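PDB 2GLF: probable M18 family aminopeptidase 1, which probably acts as a metal-dependent aminopeptidase of the M18 family, removing amino acids from the N-terminal ends of peptides. Local coordinates for residues F19-Y23 and Y255-R259; D58-M62 and I300-Q304; L82-L86 and E315-T320; V272-D276 and G287-Y293; Q383-W387 and E438-A442. All blocks are in the same frame, centred on the assembly; numbering follows the deposited sequence.

Contact 1 (F19-Y23 and Y255-R259)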
# COMPACT_ATOMS: atom_id res chain seq x y z
N PHE A 19 12.44 -8.07 -56.47
CA PHE A 19 13.40 -7.62 -55.47
C PHE A 19 13.16 -8.22 -54.09
O PHE A 19 14.12 -8.44 -53.34
CB PHE A 19 13.40 -6.10 -55.36
CG PHE A 19 14.56 -5.56 -54.59
CD1 PHE A 19 15.84 -5.57 -55.14
CD2 PHE A 19 14.40 -5.11 -53.29
CE1 PHE A 19 16.94 -5.14 -54.40
CE2 PHE A 19 15.49 -4.68 -52.54
CZ PHE A 19 16.76 -4.70 -53.10
N SER A 20 11.90 -8.46 -53.74
CA SER A 20 11.58 -9.03 -52.44
C SER A 20 11.95 -10.51 -52.45
O SER A 20 12.38 -11.07 -51.44
CB SER A 20 10.09 -8.87 -52.12
OG SER A 20 9.30 -9.68 -52.96
N LYS A 21 11.79 -11.14 -53.61
CA LYS A 21 12.13 -12.55 -53.72
C LYS A 21 13.64 -12.71 -53.54
O LYS A 21 14.10 -13.68 -52.93
CB LYS A 21 11.68 -13.11 -55.07
CG LYS A 21 10.23 -13.56 -55.08
CD LYS A 21 9.94 -14.47 -56.26
CE LYS A 21 8.64 -15.26 -56.08
NZ LYS A 21 7.43 -14.39 -55.99
N GLU A 22 14.40 -11.76 -54.06
CA GLU A 22 15.85 -11.79 -53.95
C GLU A 22 16.29 -11.53 -52.51
O GLU A 22 17.24 -12.15 -52.01
CB GLU A 22 16.45 -10.74 -54.89
CG GLU A 22 16.22 -11.07 -56.36
CD GLU A 22 16.32 -9.86 -57.27
OE1 GLU A 22 16.26 -10.05 -58.50
OE2 GLU A 22 16.44 -8.73 -56.76
N TYR A 23 15.57 -10.63 -51.84
CA TYR A 23 15.85 -10.28 -50.45
C TYR A 23 15.61 -11.48 -49.54
O TYR A 23 16.45 -11.81 -48.70
CB TYR A 23 14.96 -9.10 -50.02
CG TYR A 23 14.93 -8.82 -48.53
CD1 TYR A 23 16.07 -8.37 -47.86
CD2 TYR A 23 13.76 -9.01 -47.79
CE1 TYR A 23 16.05 -8.12 -46.48
CE2 TYR A 23 13.73 -8.76 -46.41
CZ TYR A 23 14.87 -8.32 -45.77
OH TYR A 23 14.84 -8.10 -44.41
N TYR A 255 21.13 -5.62 -46.78
CA TYR A 255 20.87 -6.13 -48.12
C TYR A 255 20.60 -5.03 -49.13
O TYR A 255 21.14 -5.05 -50.23
CB TYR A 255 19.69 -7.09 -48.11
CG TYR A 255 19.51 -7.79 -49.43
CD1 TYR A 255 20.42 -8.75 -49.87
CD2 TYR A 255 18.43 -7.48 -50.27
CE1 TYR A 255 20.28 -9.39 -51.10
CE2 TYR A 255 18.28 -8.11 -51.51
CZ TYR A 255 19.21 -9.06 -51.92
OH TYR A 255 19.07 -9.68 -53.14
N THR A 256 19.75 -4.07 -48.75
CA THR A 256 19.42 -2.97 -49.65
C THR A 256 20.65 -2.14 -50.00
O THR A 256 20.79 -1.68 -51.13
CB THR A 256 18.34 -2.03 -49.05
OG1 THR A 256 18.67 -1.72 -47.69
CG2 THR A 256 16.97 -2.68 -49.12
N ALA A 257 21.55 -1.96 -49.03
CA ALA A 257 22.77 -1.20 -49.27
C ALA A 257 23.73 -2.01 -50.14
O ALA A 257 24.40 -1.46 -51.02
CB ALA A 257 23.43 -0.84 -47.96
N LEU A 258 23.80 -3.31 -49.90
CA LEU A 258 24.66 -4.18 -50.68
C LEU A 258 24.23 -4.10 -52.14
O LEU A 258 25.05 -3.90 -53.04
CB LEU A 258 24.53 -5.63 -50.20
CG LEU A 258 25.72 -6.57 -50.39
CD1 LEU A 258 25.20 -7.98 -50.52
CD2 LEU A 258 26.53 -6.21 -51.62
N ARG A 259 22.93 -4.25 -52.38
CA ARG A 259 22.40 -4.19 -53.73
C ARG A 259 22.61 -2.83 -54.37
O ARG A 259 22.82 -2.73 -55.58
CB ARG A 259 20.91 -4.57 -53.74
CG ARG A 259 20.65 -6.04 -53.44
CD ARG A 259 21.20 -6.94 -54.54
NE ARG A 259 20.51 -6.69 -55.79
CZ ARG A 259 19.25 -7.02 -56.02
NH1 ARG A 259 18.54 -7.64 -55.09
NH2 ARG A 259 18.67 -6.70 -57.17
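An aromatic cluster of Phe19, Tyr23 and Tyr255 fills the crossing between helix 13-29, near the N terminus, and helix 248-263 of the metallopeptidase core. The two short segments run at 113° to each other, with axes 11.6 Å apart at their closest, and bulky side chains span that separation. Tyr255 sits in the middle. Its CG is trans to the backbone N (chi1 -172°), which carries the ring out to the backbone of Tyr23, and its CD2 meets the edge of the Tyr23 ring 3.5 Å from CD1. Phe19 and Tyr255 reach across from their own helices and lie oblique to each other, CZ of Phe19 4.1 Å from Tyr255 CE2. Beyond the segments, the Phe19 ring stacks with Tyr440 of helix 433-449, and Tyr23 OH bonds to Gln248, the neighbour of the manganese ligand Asp249.

The polar part is built round Arg259. Its CG lies over one face of the Tyr255 ring, and the bends at chi2 and chi3 turn the guanidinium back toward helix 13-29, with Phe19 CE1 over one of its faces. Arg259 NH1 donates to Tyr255 OH at 2.9 Å, which should fix the guanidinium's rotation. The salt bridge to Glu22 uses one carboxylate oxygen: NH1 of Arg259 reaches OE2 of Glu22 at 2.9 Å from 42° above the carboxylate plane, and NH2 adds a weak bond to the same oxygen at 3.0 Å.

Contact 2 (D58-M62 and I300-Q304)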
# COMPACT_ATOMS: atom_id res chain seq x y z
N ASP A 58 45.67 -0.03 -59.57
CA ASP A 58 45.27 1.38 -59.65
C ASP A 58 44.43 1.87 -58.46
O ASP A 58 43.21 1.72 -58.43
CB ASP A 58 44.51 1.67 -60.95
CG ASP A 58 44.17 3.14 -61.12
OD1 ASP A 58 45.09 3.98 -61.02
OD2 ASP A 58 42.99 3.46 -61.36
N PRO A 59 45.10 2.49 -57.48
CA PRO A 59 44.46 3.02 -56.27
C PRO A 59 43.29 3.94 -56.55
O PRO A 59 42.48 4.23 -55.67
CB PRO A 59 45.61 3.75 -55.57
CG PRO A 59 46.81 2.97 -56.00
CD PRO A 59 46.54 2.76 -57.46
N MSE A 60 43.19 4.41 -57.79
CA MSE A 60 42.12 5.31 -58.18
C MSE A 60 40.87 4.55 -58.56
O MSE A 60 39.79 5.12 -58.65
CB MSE A 60 42.57 6.19 -59.34
CG MSE A 60 42.63 7.67 -59.00
SE MSE A 60 43.42 8.03 -57.26
CE MSE A 60 45.12 7.13 -57.49
N ASN A 61 41.02 3.25 -58.81
CA ASN A 61 39.87 2.44 -59.17
C ASN A 61 39.95 1.07 -58.51
O ASN A 61 40.58 0.16 -59.03
CB ASN A 61 39.76 2.29 -60.68
CG ASN A 61 38.51 1.54 -61.10
OD1 ASN A 61 38.40 0.33 -60.91
ND2 ASN A 61 37.55 2.27 -61.65
N MSE A 62 39.29 0.95 -57.36
CA MSE A 62 39.29 -0.30 -56.61
C MSE A 62 37.87 -0.73 -56.30
O MSE A 62 36.99 0.10 -56.07
CB MSE A 62 40.04 -0.14 -55.28
CG MSE A 62 41.46 0.38 -55.38
SE MSE A 62 42.27 0.75 -53.64
CE MSE A 62 42.65 -1.05 -53.10
N ILE A 300 43.68 2.15 -47.70
CA ILE A 300 43.36 2.67 -49.02
C ILE A 300 44.13 3.97 -49.28
O ILE A 300 44.58 4.21 -50.40
CB ILE A 300 41.84 2.91 -49.16
CG1 ILE A 300 41.11 1.56 -49.15
CG2 ILE A 300 41.53 3.71 -50.44
CD1 ILE A 300 39.60 1.68 -49.19
N LEU A 301 44.27 4.79 -48.25
CA LEU A 301 44.99 6.06 -48.38
C LEU A 301 46.47 5.85 -48.69
O LEU A 301 47.03 6.52 -49.57
CB LEU A 301 44.84 6.90 -47.11
CG LEU A 301 43.49 7.61 -46.95
CD1 LEU A 301 43.46 8.36 -45.63
CD2 LEU A 301 43.28 8.58 -48.11
N LYS A 302 47.11 4.92 -47.98
CA LYS A 302 48.52 4.63 -48.20
C LYS A 302 48.70 4.16 -49.62
O LYS A 302 49.65 4.54 -50.30
CB LYS A 302 49.01 3.55 -47.24
CG LYS A 302 48.93 3.95 -45.79
CD LYS A 302 49.77 5.18 -45.50
CE LYS A 302 51.25 4.90 -45.65
NZ LYS A 302 52.07 6.08 -45.29
N MSE A 303 47.76 3.33 -50.07
CA MSE A 303 47.80 2.80 -51.42
C MSE A 303 47.71 3.91 -52.46
O MSE A 303 48.16 3.75 -53.59
CB MSE A 303 46.67 1.79 -51.62
CG MSE A 303 46.78 0.59 -50.71
SE MSE A 303 45.43 -0.73 -51.07
CE MSE A 303 46.48 -2.03 -52.07
N GLN A 304 47.12 5.04 -52.08
CA GLN A 304 47.01 6.18 -52.97
C GLN A 304 48.16 7.14 -52.71
O GLN A 304 48.15 8.28 -53.17
CB GLN A 304 45.67 6.88 -52.77
CG GLN A 304 44.50 6.08 -53.27
CD GLN A 304 43.19 6.85 -53.24
OE1 GLN A 304 42.15 6.34 -53.68
NE2 GLN A 304 43.23 8.07 -52.72
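Pro59 and Met62 make a loop-to-helix contact with Met303 and Gln304, at the outer end of the mixed sheet, where the loop between strands 50-51 and 64-67 lies against the C-terminal end of helix 292-303. It is mainly apolar. The aliphatic part of Gln304 runs alongside the proline ring, with CG 3.5 Å from Pro59 CB, and its extended chain places the terminal amide beside the Pro59 carbonyl. The loop takes its shape from a type I beta turn, Asp58 to Asn61, closed by a 2.7 Å bond from Asn61 N to Asp58 O, which presents Pro59 to the helix end. An alanine in place of Gln304 would probably leave Pro59 CB without its cover and open a gap between turn and helix. Past the turn, Met62, a selenomethionine like Met303, comes in just ahead of strand 64-67, its backbone bonded to Val78. The bend of its chain at chi3 (76°) sets the terminal methyl CE 3.5 Å from SE of Met303, while its own SE lies 4.4 Å from Ile300 CG2. On the same helix, Lys302 forms a salt bridge to Asp308 of a second subunit.

Contact 3 (L82-L86 and E315-T320)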
# COMPACT_ATOMS: atom_id res chain seq x y z
N LEU A 82 40.57 9.48 -52.42
CA LEU A 82 39.78 9.43 -51.19
C LEU A 82 39.66 10.79 -50.52
O LEU A 82 38.75 11.00 -49.72
CB LEU A 82 40.36 8.46 -50.17
CG LEU A 82 40.03 6.97 -50.30
CD1 LEU A 82 40.17 6.34 -48.91
CD2 LEU A 82 38.61 6.77 -50.83
N LYS A 83 40.57 11.69 -50.85
CA LYS A 83 40.53 13.02 -50.25
C LYS A 83 39.22 13.72 -50.61
O LYS A 83 38.80 14.64 -49.91
CB LYS A 83 41.72 13.87 -50.71
CG LYS A 83 43.00 13.61 -49.92
CD LYS A 83 43.95 14.80 -50.02
CE LYS A 83 44.75 14.80 -51.32
NZ LYS A 83 45.87 13.83 -51.26
N ARG A 84 38.59 13.29 -51.69
CA ARG A 84 37.32 13.89 -52.09
C ARG A 84 36.18 13.33 -51.25
O ARG A 84 35.02 13.71 -51.42
CB ARG A 84 37.06 13.62 -53.57
CG ARG A 84 38.22 13.98 -54.47
CD ARG A 84 37.81 13.96 -55.92
NE ARG A 84 36.84 15.01 -56.22
CZ ARG A 84 37.05 16.31 -56.01
NH1 ARG A 84 38.21 16.72 -55.50
NH2 ARG A 84 36.12 17.20 -56.34
N GLY A 85 36.53 12.42 -50.33
CA GLY A 85 35.54 11.81 -49.47
C GLY A 85 34.78 10.72 -50.20
O GLY A 85 35.00 10.50 -51.39
N LEU A 86 33.89 10.04 -49.50
CA LEU A 86 33.09 9.00 -50.15
C LEU A 86 31.69 8.95 -49.58
O LEU A 86 31.40 9.55 -48.55
CB LEU A 86 33.77 7.62 -50.03
CG LEU A 86 34.34 7.04 -48.73
CD1 LEU A 86 35.00 5.70 -49.05
CD2 LEU A 86 35.37 7.99 -48.12
N GLU A 315 40.71 15.25 -43.88
CA GLU A 315 39.97 15.72 -45.05
C GLU A 315 39.03 14.62 -45.51
O GLU A 315 37.85 14.86 -45.76
CB GLU A 315 40.91 16.11 -46.19
CG GLU A 315 40.19 16.72 -47.39
CD GLU A 315 41.11 16.97 -48.57
OE1 GLU A 315 40.64 17.54 -49.59
OE2 GLU A 315 42.30 16.61 -48.50
N VAL A 316 39.57 13.40 -45.63
CA VAL A 316 38.77 12.27 -46.06
C VAL A 316 37.48 12.26 -45.25
O VAL A 316 36.39 12.38 -45.81
CB VAL A 316 39.52 10.92 -45.86
CG1 VAL A 316 38.64 9.76 -46.31
CG2 VAL A 316 40.82 10.92 -46.67
N LEU A 317 37.59 12.14 -43.93
CA LEU A 317 36.42 12.13 -43.06
C LEU A 317 35.67 13.46 -43.09
O LEU A 317 34.46 13.49 -42.92
CB LEU A 317 36.82 11.80 -41.62
CG LEU A 317 37.42 10.41 -41.39
CD1 LEU A 317 38.20 10.40 -40.07
CD2 LEU A 317 36.31 9.36 -41.40
N GLU A 318 36.41 14.55 -43.28
CA GLU A 318 35.84 15.90 -43.35
C GLU A 318 34.74 15.92 -44.42
O GLU A 318 33.66 16.49 -44.24
CB GLU A 318 36.93 16.90 -43.73
CG GLU A 318 36.98 18.12 -42.84
CD GLU A 318 35.69 18.89 -42.86
OE1 GLU A 318 34.66 18.34 -42.42
OE2 GLU A 318 35.71 20.06 -43.31
N ASN A 319 35.04 15.30 -45.56
CA ASN A 319 34.08 15.17 -46.64
C ASN A 319 33.54 13.78 -46.33
O ASN A 319 33.85 13.24 -45.26
CB ASN A 319 34.79 15.18 -47.99
CG ASN A 319 35.69 16.40 -48.16
OD1 ASN A 319 35.25 17.54 -48.00
ND2 ASN A 319 36.95 16.17 -48.50
N THR A 320 32.76 13.19 -47.22
CA THR A 320 32.20 11.86 -46.95
C THR A 320 30.87 11.97 -46.22
O THR A 320 30.80 12.33 -45.05
CB THR A 320 33.13 10.97 -46.07
OG1 THR A 320 34.34 10.69 -46.78
CG2 THR A 320 32.43 9.66 -45.71
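Thr320 OG1 is gripped from two directions: it accepts a hydrogen bond from Leu86 N at 2.8 Å, with an N-H...O angle of 154°, and donates one to Val316 O, also at 2.8 Å. The second bond meets the carbonyl oxygen from above its plane, 42° out, and ties the hydroxyl back to the last turn of helix 310-318. With OG1 trans to its carbonyl carbon and beside the backbone N (chi1 -65°), the hydroxyl sits between that turn and the incoming loop. A CA-H...O contact, Thr320 CA to Leu86 O, runs alongside.

A second polar link lies nearer the surface, where Asn319 ND2 gives a weak bond to Lys83 O at 2.8 Å. Lys83 and Glu315 carry opposite charges, but NZ of Lys83 stays 5.3 Å from OE2 of Glu315. Between the two polar links the backbones come close: Gly85 has positive phi, and a CB there would run into Asn319 and Thr320. The apolar share belongs to Val316, whose CG1 lies 4.1 Å from Leu86 CD2 and whose CG2 lies 4.3 Å from Leu82 CB. Leu82 in turn rests on Ile300 and Leu301 of helix 292-303.

One buried hydroxyl, used as donor and acceptor together, thus satisfies a loop N-H and a helix-end carbonyl, and it joins the two segments just before they run into the adjacent parallel strands 87-92 and 321-329 of the mixed sheet.

Contact 4 (V272-D276 and G287-Y293)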
# COMPACT_ATOMS: atom_id res chain seq x y z
N VAL A 272 30.13 0.46 -48.42
CA VAL A 272 29.20 0.01 -47.39
C VAL A 272 29.96 -0.77 -46.32
O VAL A 272 30.77 -1.64 -46.63
CB VAL A 272 28.11 -0.92 -47.96
CG1 VAL A 272 27.16 -1.31 -46.87
CG2 VAL A 272 27.35 -0.23 -49.09
N ILE A 273 29.70 -0.46 -45.06
CA ILE A 273 30.36 -1.17 -43.96
C ILE A 273 29.32 -1.89 -43.11
O ILE A 273 28.27 -1.34 -42.79
CB ILE A 273 31.16 -0.20 -43.10
CG1 ILE A 273 32.12 0.58 -43.99
CG2 ILE A 273 31.96 -0.96 -42.06
CD1 ILE A 273 32.72 1.77 -43.30
N PHE A 274 29.61 -3.14 -42.77
CA PHE A 274 28.70 -3.96 -41.99
C PHE A 274 29.30 -4.31 -40.64
O PHE A 274 30.29 -5.03 -40.56
CB PHE A 274 28.41 -5.23 -42.77
CG PHE A 274 27.74 -4.99 -44.09
CD1 PHE A 274 28.16 -5.66 -45.23
CD2 PHE A 274 26.65 -4.14 -44.19
CE1 PHE A 274 27.50 -5.47 -46.45
CE2 PHE A 274 25.99 -3.95 -45.40
CZ PHE A 274 26.42 -4.62 -46.53
N PHE A 275 28.69 -3.80 -39.56
CA PHE A 275 29.21 -4.07 -38.23
C PHE A 275 28.46 -5.12 -37.43
O PHE A 275 27.33 -5.49 -37.76
CB PHE A 275 29.25 -2.78 -37.41
CG PHE A 275 30.14 -1.73 -37.99
CD1 PHE A 275 29.63 -0.76 -38.85
CD2 PHE A 275 31.50 -1.69 -37.67
CE1 PHE A 275 30.45 0.23 -39.39
CE2 PHE A 275 32.34 -0.70 -38.20
CZ PHE A 275 31.81 0.26 -39.06
N ASP A 276 29.11 -5.59 -36.38
CA ASP A 276 28.59 -6.60 -35.47
C ASP A 276 28.59 -5.92 -34.09
O ASP A 276 29.22 -4.88 -33.92
CB ASP A 276 29.53 -7.83 -35.55
CG ASP A 276 29.53 -8.71 -34.29
OD1 ASP A 276 30.63 -8.86 -33.70
OD2 ASP A 276 28.48 -9.27 -33.90
N GLY A 287 32.25 -3.80 -34.93
CA GLY A 287 31.29 -2.82 -34.44
C GLY A 287 31.84 -1.43 -34.70
O GLY A 287 33.05 -1.25 -34.79
N ALA A 288 30.95 -0.45 -34.85
CA ALA A 288 31.38 0.92 -35.09
C ALA A 288 32.28 1.27 -33.92
O ALA A 288 32.15 0.67 -32.85
CB ALA A 288 30.18 1.84 -35.13
N LYS A 289 33.21 2.20 -34.09
CA LYS A 289 34.07 2.52 -32.96
C LYS A 289 34.90 1.28 -32.62
O LYS A 289 34.77 0.73 -31.53
CB LYS A 289 33.20 2.95 -31.77
CG LYS A 289 33.91 3.06 -30.45
CD LYS A 289 33.20 2.24 -29.38
CE LYS A 289 31.76 2.69 -29.19
NZ LYS A 289 31.13 1.99 -28.04
N ALA A 290 35.73 0.84 -33.56
CA ALA A 290 36.56 -0.34 -33.35
C ALA A 290 37.85 -0.29 -34.16
O ALA A 290 38.51 -1.31 -34.37
CB ALA A 290 35.79 -1.60 -33.70
N ARG A 291 38.20 0.90 -34.64
CA ARG A 291 39.42 1.10 -35.41
C ARG A 291 39.35 0.51 -36.81
O ARG A 291 39.80 1.13 -37.77
CB ARG A 291 40.63 0.54 -34.67
CG ARG A 291 41.97 1.03 -35.21
CD ARG A 291 43.14 0.57 -34.37
NE ARG A 291 44.40 1.16 -34.81
CZ ARG A 291 44.76 2.42 -34.58
NH1 ARG A 291 43.97 3.23 -33.90
NH2 ARG A 291 45.92 2.87 -35.04
N PHE A 292 38.79 -0.69 -36.92
CA PHE A 292 38.64 -1.38 -38.20
C PHE A 292 38.25 -0.46 -39.36
O PHE A 292 38.81 -0.52 -40.46
CB PHE A 292 37.59 -2.48 -38.05
CG PHE A 292 37.13 -3.06 -39.34
CD1 PHE A 292 38.02 -3.69 -40.21
CD2 PHE A 292 35.78 -3.01 -39.70
CE1 PHE A 292 37.58 -4.25 -41.41
CE2 PHE A 292 35.33 -3.57 -40.89
CZ PHE A 292 36.23 -4.19 -41.75
N TYR A 293 37.26 0.40 -39.10
CA TYR A 293 36.75 1.35 -40.07
C TYR A 293 37.81 2.31 -40.59
O TYR A 293 37.94 2.52 -41.79
CB TYR A 293 35.59 2.11 -39.44
CG TYR A 293 35.15 3.35 -40.17
CD1 TYR A 293 34.87 3.32 -41.54
CD2 TYR A 293 34.96 4.54 -39.48
CE1 TYR A 293 34.40 4.45 -42.20
CE2 TYR A 293 34.48 5.68 -40.13
CZ TYR A 293 34.20 5.63 -41.49
OH TYR A 293 33.69 6.74 -42.12
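Phe275 and Ile273 make the apolar side of this contact, pointing from strand 270-275 of the mixed sheet at the loop and first turn of helix 292-303. With its CG beside the backbone N (chi1 -61°), Phe275 turns one ring face to Ala288, whose CA sits 3.6 Å above the ring plane. Tyr293 CB approaches that ring at its edge, 4.2 Å from CZ of Phe275. The Phe292 ring turns its own edge to Phe275, whose CE2 lies 4.4 Å from Phe292 CD2, and Ile273 CG2 is equally far from Phe292 CE2. Phe407 of helix 404-408 meets both Phe275 and Tyr293.

Backbone fit accounts for the rest. Gly287, with phi 93°, passes close under the Asp276 carbonyl, where a CB would collide with the oxygen. Farther along, Arg291 at the N-cap position reaches Glu310 and Asp314 of a second subunit in salt bridges.

Cohesion across the segments is thus almost wholly van der Waals. It closes the loop that carries the manganese ligand Glu279, and the Phe275 side chain lies about 5 Å from that of the manganese ligand His92, so this apolar cluster probably backs the metal site.

Contact 5 (Q383-W387 and E438-A442)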
# COMPACT_ATOMS: atom_id res chain seq x y z
N GLN A 383 15.50 12.76 -57.41
CA GLN A 383 15.49 11.45 -58.03
C GLN A 383 14.10 10.81 -57.92
O GLN A 383 13.89 9.65 -58.32
CB GLN A 383 16.52 10.53 -57.37
CG GLN A 383 17.95 11.00 -57.48
CD GLN A 383 18.33 11.40 -58.89
OE1 GLN A 383 17.93 12.46 -59.37
NE2 GLN A 383 19.10 10.55 -59.56
N GLY A 384 13.15 11.57 -57.37
CA GLY A 384 11.79 11.08 -57.22
C GLY A 384 11.63 9.92 -56.25
O GLY A 384 10.77 9.06 -56.43
N VAL A 385 12.46 9.89 -55.21
CA VAL A 385 12.39 8.83 -54.22
C VAL A 385 11.28 9.12 -53.20
O VAL A 385 11.19 10.22 -52.66
CB VAL A 385 13.72 8.69 -53.47
CG1 VAL A 385 13.73 7.42 -52.65
CG2 VAL A 385 14.87 8.70 -54.46
N ILE A 386 10.44 8.12 -52.94
CA ILE A 386 9.35 8.26 -51.98
C ILE A 386 9.92 8.12 -50.57
O ILE A 386 10.51 7.10 -50.23
CB ILE A 386 8.26 7.18 -52.21
CG1 ILE A 386 7.38 7.53 -53.42
CG2 ILE A 386 7.38 7.06 -50.99
CD1 ILE A 386 8.12 7.60 -54.72
N TRP A 387 9.75 9.15 -49.74
CA TRP A 387 10.25 9.09 -48.37
C TRP A 387 9.28 9.74 -47.37
O TRP A 387 8.36 10.47 -47.76
CB TRP A 387 11.63 9.76 -48.28
CG TRP A 387 11.60 11.23 -48.57
CD1 TRP A 387 11.43 11.82 -49.80
CD2 TRP A 387 11.67 12.29 -47.62
NE1 TRP A 387 11.38 13.19 -49.65
CE2 TRP A 387 11.52 13.50 -48.33
CE3 TRP A 387 11.84 12.33 -46.22
CZ2 TRP A 387 11.53 14.75 -47.69
CZ3 TRP A 387 11.85 13.57 -45.59
CH2 TRP A 387 11.69 14.76 -46.32
N GLU A 438 12.07 0.61 -52.10
CA GLU A 438 12.33 2.03 -52.10
C GLU A 438 13.58 2.41 -51.31
O GLU A 438 14.22 3.43 -51.60
CB GLU A 438 11.12 2.79 -51.57
CG GLU A 438 11.16 4.27 -51.92
CD GLU A 438 11.14 4.51 -53.42
OE1 GLU A 438 11.26 5.68 -53.84
OE2 GLU A 438 11.00 3.53 -54.18
N THR A 439 13.91 1.61 -50.31
CA THR A 439 15.10 1.88 -49.51
C THR A 439 16.29 1.71 -50.44
O THR A 439 17.18 2.57 -50.50
CB THR A 439 15.22 0.91 -48.34
OG1 THR A 439 14.19 1.20 -47.38
CG2 THR A 439 16.59 1.03 -47.67
N TYR A 440 16.28 0.61 -51.17
CA TYR A 440 17.31 0.29 -52.16
C TYR A 440 17.47 1.43 -53.15
O TYR A 440 18.58 1.76 -53.58
CB TYR A 440 16.92 -0.98 -52.91
CG TYR A 440 17.59 -1.12 -54.26
CD1 TYR A 440 18.95 -1.39 -54.37
CD2 TYR A 440 16.85 -0.96 -55.43
CE1 TYR A 440 19.57 -1.50 -55.61
CE2 TYR A 440 17.45 -1.07 -56.67
CZ TYR A 440 18.81 -1.34 -56.76
OH TYR A 440 19.40 -1.43 -58.00
N VAL A 441 16.35 2.03 -53.54
CA VAL A 441 16.38 3.14 -54.48
C VAL A 441 17.02 4.35 -53.81
O VAL A 441 17.90 4.98 -54.39
CB VAL A 441 14.96 3.51 -54.93
CG1 VAL A 441 15.01 4.69 -55.88
CG2 VAL A 441 14.31 2.31 -55.61
N ALA A 442 16.57 4.66 -52.60
CA ALA A 442 17.10 5.80 -51.85
C ALA A 442 18.61 5.67 -51.65
O ALA A 442 19.37 6.60 -51.93
CB ALA A 442 16.39 5.91 -50.51
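Glu438 turns toward Ile386 by two torsions, CG trans to the backbone N (chi1 -163°) and a bend at chi2 (62°), which fold its carboxylate down from helix 433-449 onto the loop between helix 370-382 and strand 387-389, the last of the mixed sheet within this chain. That loop begins with a Schellman motif: Gly384, at positive phi, ends helix 370-382 and sends Val385 and Ile386 toward the second helix. Glu438 OE1 takes the N-H of Ile386 at 2.7 Å in a fairly straight bond, 158° at the hydrogen, on the anti side and somewhat out of the carboxylate plane. The Glu438 side chain lies across that of Ile386, and Glu438 CG lies 3.4 Å from Ile386 O. An alanine at the Glu438 position would probably leave the Ile386 N-H without its acceptor and open a gap against Val385.

The carboxylate is buried, and OE2 has a long, weak ion pair with Arg11, whose NH1 also bonds to Gly384 O. That positive charge may help keep the acid ionised. On the sheet side, the Ile386 backbone bonds to Val351 of strand 351-354, so the loop is held between helix 433-449 and the neighbouring strand of the sheet.

Val385 completes the contact by spreading its two methyls along the helix. CG1 lies 3.7 Å from Ala442 CB, and CG2 lies 4.3 Å from Val441 CG1.

Following the chain from the N terminus, contact 1 opens first and returns at helix 248-263, closing a loop of 231 residues. Contacts 2 and 3 open inside it and close later, at 300-304 and 315-320, so both cross contact 1 and each other. Contact 4 opens after contact 1 has closed and nests inside the loops of both 2 and 3. Contact 5 follows all the others in series. Helix 292-303 serves contacts 2 and 4, and helix 310-318, which follows it in the chain, brings contacts 2 and 3 together. At the other end, Thr256 packs on Thr439 of helix 433-449, joining contacts 1 and 5, and Leu258 touches Phe274, linking contact 1 to contact 4.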